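Local coordinates for protein nicotinate phosphoribosyltransferase (Vibrio cholerae, PDB 4HL7) that probably catalyses the ATP-dependent formation of nicotinate D-ribonucleotide from nicotinate and phosphoribosyl diphosphate, a step of NAD(+) biosynthesis, at residues Ile129-Glu132 with Thr133-Ala137; Asn215-Phe218 with Ala219-Phe222. All blocks are in the same frame, centred on the assembly; numbering follows the deposited sequence.

Contact 1: residues Ile129-Glu132 with Thr133-Ala137; sequences ILYE and TLVMA
Glu132 and Met136, one helical turn apart, run alongside each other in the same direction, the second being a selenomethionine. Followed outward, Glu132 CB lies 3.0 Å from Thr133 N, the next residue along the helix. CG, anti to the backbone N of Glu132 (chi1 173°), then comes to rest 3.9 Å from Met136 SE. Beyond CG the chain stays extended, carrying the carboxylate away from the selenium. There OE1 forms a salt bridge with Lys23 and OE2 one with Arg187, which probably keeps this buried acid ionised. Met136 CG, set beside its own backbone N by chi1 (-69°), packs 3.2 Å from Glu132 O, the oxygen that also accepts from Met136 N. These are the opening turns of helix 131-147, in the N-terminal domain of the NAPRTase family, and strands 38-46 and 372-380 receive Met136. The preceding i to i+4 bond, from Val135 N to Tyr131 O, is nearly linear at 171°. On that side Val135 CG2 meets Tyr131 CD2 at 4.0 Å, while the tyrosine ring stacks with Phe98 and its OH is hydrogen-bonded to Gln103. At the start of the helix a water donates to Leu130 O (2.7 Å), accepts from Thr133 N and also bonds Thr133 OG1.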
loop_
_atom_site.group_PDB
_atom_site.type_symbol
_atom_site.label_atom_id
_atom_site.label_comp_id
_atom_site.label_asym_id
_atom_site.label_seq_id
_atom_site.Cartn_x
_atom_site.Cartn_y
_atom_site.Cartn_z
ATOM N N ILE A 129 6.306 -8.708 -8.313
ATOM C CA ILE A 129 5.958 -7.500 -7.539
ATOM C C ILE A 129 4.520 -7.006 -7.831
ATOM O O ILE A 129 3.856 -6.469 -6.958
ATOM C CB ILE A 129 6.996 -6.356 -7.679
ATOM C CG1 ILE A 129 6.579 -5.171 -6.761
ATOM C CG2 ILE A 129 7.083 -5.875 -9.098
ATOM C CD1 ILE A 129 7.685 -4.265 -6.390
ATOM N N LEU A 130 4.032 -7.207 -9.056
ATOM C CA LEU A 130 2.686 -6.751 -9.359
ATOM C C LEU A 130 1.541 -7.554 -8.722
ATOM O O LEU A 130 0.405 -7.072 -8.732
ATOM C CB LEU A 130 2.455 -6.626 -10.872
ATOM C CG LEU A 130 3.414 -5.711 -11.645
ATOM C CD1 LEU A 130 2.947 -5.615 -13.092
ATOM C CD2 LEU A 130 3.551 -4.339 -10.982
ATOM N N TYR A 131 1.815 -8.757 -8.221
ATOM C CA TYR A 131 0.730 -9.606 -7.679
ATOM C C TYR A 131 0.012 -8.951 -6.524
ATOM O O TYR A 131 -1.179 -9.051 -6.425
ATOM C CB TYR A 131 1.219 -10.987 -7.149
ATOM C CG TYR A 131 1.342 -12.079 -8.217
ATOM C CD1 TYR A 131 2.576 -12.589 -8.579
ATOM C CD2 TYR A 131 0.216 -12.568 -8.836
ATOM C CE1 TYR A 131 2.695 -13.578 -9.546
ATOM C CE2 TYR A 131 0.307 -13.562 -9.805
ATOM C CZ TYR A 131 1.529 -14.070 -10.146
ATOM O OH TYR A 131 1.613 -15.086 -11.090
ATOM N N GLU A 132 0.784 -8.356 -5.606
ATOM C CA GLU A 132 0.254 -7.974 -4.290
ATOM C C GLU A 132 -1.143 -7.387 -4.301
ATOM O O GLU A 132 -2.040 -7.936 -3.611
ATOM C CB GLU A 132 1.236 -6.973 -3.590
ATOM C CG GLU A 132 0.692 -6.391 -2.299
ATOM C CD GLU A 132 1.700 -5.491 -1.603
ATOM O OE1 GLU A 132 2.883 -5.556 -1.961
ATOM O OE2 GLU A 132 1.286 -4.789 -0.647
ATOM N N THR A 133 -1.357 -6.264 -4.994
ATOM C CA THR A 133 -2.679 -5.598 -4.890
ATOM C C THR A 133 -3.708 -6.332 -5.711
ATOM O O THR A 133 -4.885 -6.168 -5.462
ATOM C CB THR A 133 -2.714 -4.062 -5.188
ATOM O OG1 THR A 133 -2.585 -3.785 -6.576
ATOM C CG2 THR A 133 -1.650 -3.320 -4.325
ATOM N N LEU A 134 -3.271 -7.037 -6.775
ATOM C CA LEU A 134 -4.221 -7.808 -7.585
ATOM C C LEU A 134 -4.778 -8.952 -6.741
ATOM O O LEU A 134 -5.985 -9.226 -6.759
ATOM C CB LEU A 134 -3.554 -8.389 -8.849
ATOM C CG LEU A 134 -2.914 -7.345 -9.760
ATOM C CD1 LEU A 134 -2.091 -8.012 -10.879
ATOM C CD2 LEU A 134 -3.962 -6.370 -10.287
ATOM N N VAL A 135 -3.884 -9.642 -6.035
ATOM C CA VAL A 135 -4.315 -10.758 -5.199
ATOM C C VAL A 135 -5.177 -10.222 -4.058
ATOM O O VAL A 135 -6.212 -10.776 -3.769
ATOM C CB VAL A 135 -3.108 -11.613 -4.668
ATOM C CG1 VAL A 135 -3.597 -12.684 -3.664
ATOM C CG2 VAL A 135 -2.357 -12.285 -5.837
HETATM N N MSE A 136 -4.776 -9.114 -3.434
HETATM C CA MSE A 136 -5.600 -8.577 -2.284
HETATM C C MSE A 136 -6.955 -8.192 -2.760
HETATM O O MSE A 136 -7.926 -8.538 -2.118
HETATM C CB MSE A 136 -4.842 -7.427 -1.593
HETATM C CG MSE A 136 -3.666 -8.043 -0.906
HETATM SE SE MSE A 136 -2.579 -6.550 -0.174
HETATM C CE MSE A 136 -3.814 -6.014 1.277
ATOM N N ALA A 137 -7.051 -7.571 -3.963
ATOM C CA ALA A 137 -8.348 -7.099 -4.539
ATOM C C ALA A 137 -9.258 -8.241 -4.902
ATOM O O ALA A 137 -10.505 -8.160 -4.749
ATOM C CB ALA A 137 -8.138 -6.182 -5.740
HETATM O O HOH W 1 -0.058 -4.973 -7.150
#

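Contact 2: residues Asn215-Phe218 with Ala219-Phe222; sequences NYHF and AREF
Four successive i to i+4 bonds, from Ala219 N to Asn215 O (2.8 Å) through Phe222 N to Phe218 O, wind this short helix. It follows strand 210-213 of the parallel sheet, in the part of the chain assigned to the TIM-barrel clan. Asn215 is the N-cap: its OD1 accepts from Phe218 N at 2.9 Å, the donor standing above the amide plane, while ND2 is held by Thr186 and Asp18. On one flank the Arg220 chain, bent at chi3 (55°), brings its guanidinium edge to the His217 ring, the two planes 81° apart. A water over the centre of that ring donates to His217 O (2.6 Å) and accepts from Arg220 NE. A second water, in the plane of the imidazole, joins His217 NE2 to Glu221 OE1, to which it donates at 2.7 Å. Glu221 OE1 also lies at the edge of the Phe218 ring, 3.6 Å from its CD1, where the aromatic hydrogens carry partial positive charge. Phe218 CD1 also meets Phe222 CE2 at 3.9 Å, and helix 192-205 covers both rings. With ND1 bonded to Ser15 and NE2 to water, the imidazole is held at both nitrogens, which fixes the rotation of its ring.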
loop_
_atom_site.group_PDB
_atom_site.type_symbol
_atom_site.label_atom_id
_atom_site.label_comp_id
_atom_site.label_asym_id
_atom_site.label_seq_id
_atom_site.Cartn_x
_atom_site.Cartn_y
_atom_site.Cartn_z
ATOM N N ASN A 215 -4.406 4.294 -7.999
ATOM C CA ASN A 215 -4.765 3.321 -8.997
ATOM C C ASN A 215 -4.535 3.872 -10.441
ATOM O O ASN A 215 -5.199 4.818 -10.842
ATOM C CB ASN A 215 -6.225 2.915 -8.763
ATOM C CG ASN A 215 -6.652 1.743 -9.630
ATOM O OD1 ASN A 215 -6.625 1.824 -10.853
ATOM N ND2 ASN A 215 -6.991 0.631 -8.993
ATOM N N TYR A 216 -3.620 3.252 -11.205
ATOM C CA TYR A 216 -3.319 3.741 -12.575
ATOM C C TYR A 216 -4.561 3.647 -13.462
ATOM O O TYR A 216 -4.884 4.582 -14.268
ATOM C CB TYR A 216 -2.170 2.909 -13.216
ATOM C CG TYR A 216 -0.784 3.538 -13.069
ATOM C CD1 TYR A 216 -0.605 4.903 -13.259
ATOM C CD2 TYR A 216 0.337 2.746 -12.766
ATOM C CE1 TYR A 216 0.673 5.497 -13.145
ATOM C CE2 TYR A 216 1.620 3.306 -12.651
ATOM C CZ TYR A 216 1.788 4.683 -12.885
ATOM O OH TYR A 216 3.063 5.279 -12.748
ATOM N N HIS A 217 -5.241 2.513 -13.390
ATOM C CA HIS A 217 -6.434 2.301 -14.240
ATOM C C HIS A 217 -7.497 3.356 -14.060
ATOM O O HIS A 217 -8.076 3.887 -15.057
ATOM C CB HIS A 217 -7.029 0.916 -13.975
ATOM C CG HIS A 217 -8.210 0.588 -14.854
ATOM N ND1 HIS A 217 -8.086 -0.059 -16.016
ATOM C CD2 HIS A 217 -9.563 0.873 -14.708
ATOM C CE1 HIS A 217 -9.291 -0.202 -16.589
ATOM N NE2 HIS A 217 -10.196 0.352 -15.790
ATOM N N PHE A 218 -7.771 3.697 -12.810
ATOM C CA PHE A 218 -8.803 4.706 -12.486
ATOM C C PHE A 218 -8.242 6.124 -12.628
ATOM O O PHE A 218 -9.003 7.021 -12.934
ATOM C CB PHE A 218 -9.391 4.449 -11.067
ATOM C CG PHE A 218 -10.296 3.237 -11.011
ATOM C CD1 PHE A 218 -11.320 3.069 -11.961
ATOM C CD2 PHE A 218 -10.102 2.231 -10.038
ATOM C CE1 PHE A 218 -12.115 1.910 -11.982
ATOM C CE2 PHE A 218 -10.908 1.108 -10.032
ATOM C CZ PHE A 218 -11.908 0.929 -10.998
ATOM N N ALA A 219 -6.922 6.305 -12.480
ATOM C CA ALA A 219 -6.283 7.603 -12.834
ATOM C C ALA A 219 -6.551 7.897 -14.322
ATOM O O ALA A 219 -6.994 8.984 -14.678
ATOM C CB ALA A 219 -4.786 7.606 -12.534
ATOM N N ARG A 220 -6.346 6.895 -15.162
ATOM C CA ARG A 220 -6.762 6.997 -16.569
ATOM C C ARG A 220 -8.219 7.301 -16.767
ATOM O O ARG A 220 -8.543 8.246 -17.484
ATOM C CB ARG A 220 -6.349 5.771 -17.392
ATOM C CG ARG A 220 -6.726 5.848 -18.887
ATOM C CD ARG A 220 -6.176 4.649 -19.689
ATOM N NE ARG A 220 -6.596 3.370 -19.116
ATOM C CZ ARG A 220 -6.097 2.178 -19.446
ATOM N NH1 ARG A 220 -5.159 2.083 -20.397
ATOM N NH2 ARG A 220 -6.549 1.076 -18.836
ATOM N N GLU A 221 -9.087 6.479 -16.199
ATOM C CA GLU A 221 -10.504 6.565 -16.474
ATOM C C GLU A 221 -11.040 7.941 -16.132
ATOM O O GLU A 221 -11.935 8.503 -16.836
ATOM C CB GLU A 221 -11.256 5.506 -15.679
ATOM C CG GLU A 221 -12.754 5.716 -15.723
ATOM C CD GLU A 221 -13.554 4.468 -15.409
ATOM O OE1 GLU A 221 -12.954 3.416 -15.132
ATOM O OE2 GLU A 221 -14.799 4.538 -15.439
ATOM N N PHE A 222 -10.527 8.508 -15.042
ATOM C CA PHE A 222 -11.108 9.768 -14.523
ATOM C C PHE A 222 -10.200 10.983 -14.724
ATOM O O PHE A 222 -10.489 12.048 -14.192
ATOM C CB PHE A 222 -11.443 9.599 -13.016
ATOM C CG PHE A 222 -12.515 8.608 -12.763
ATOM C CD1 PHE A 222 -13.823 8.876 -13.168
ATOM C CD2 PHE A 222 -12.228 7.392 -12.161
ATOM C CE1 PHE A 222 -14.830 7.962 -12.968
ATOM C CE2 PHE A 222 -13.231 6.473 -11.934
ATOM C CZ PHE A 222 -14.542 6.752 -12.322
HETATM O O HOH W 2 -8.706 2.919 -17.374
HETATM O O HOH W 3 -13.183 0.815 -15.615
#

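In the fold
Contact 1 is the start of a long helix, contact 2 nearly the whole of a short one. Contact 1 is buried throughout, its centre about 10 Å from the centre of the chain, and sets helix 131-147 against the antiparallel sheet; its buried carboxylate is met directly by basic side chains from outside the two segments, which probably balance its charge. Contact 2, its centre about 16 Å from that of the chain, belongs to helix 216-222, beside the border strand 210-213 of the parallel sheet. It is buried along its aromatic side but opens to solvent at Glu221, and waters mediate much of its polar chemistry. The two centres are about 17 Å apart and the contacts do not touch, yet helix 21-33 meets side chains of both.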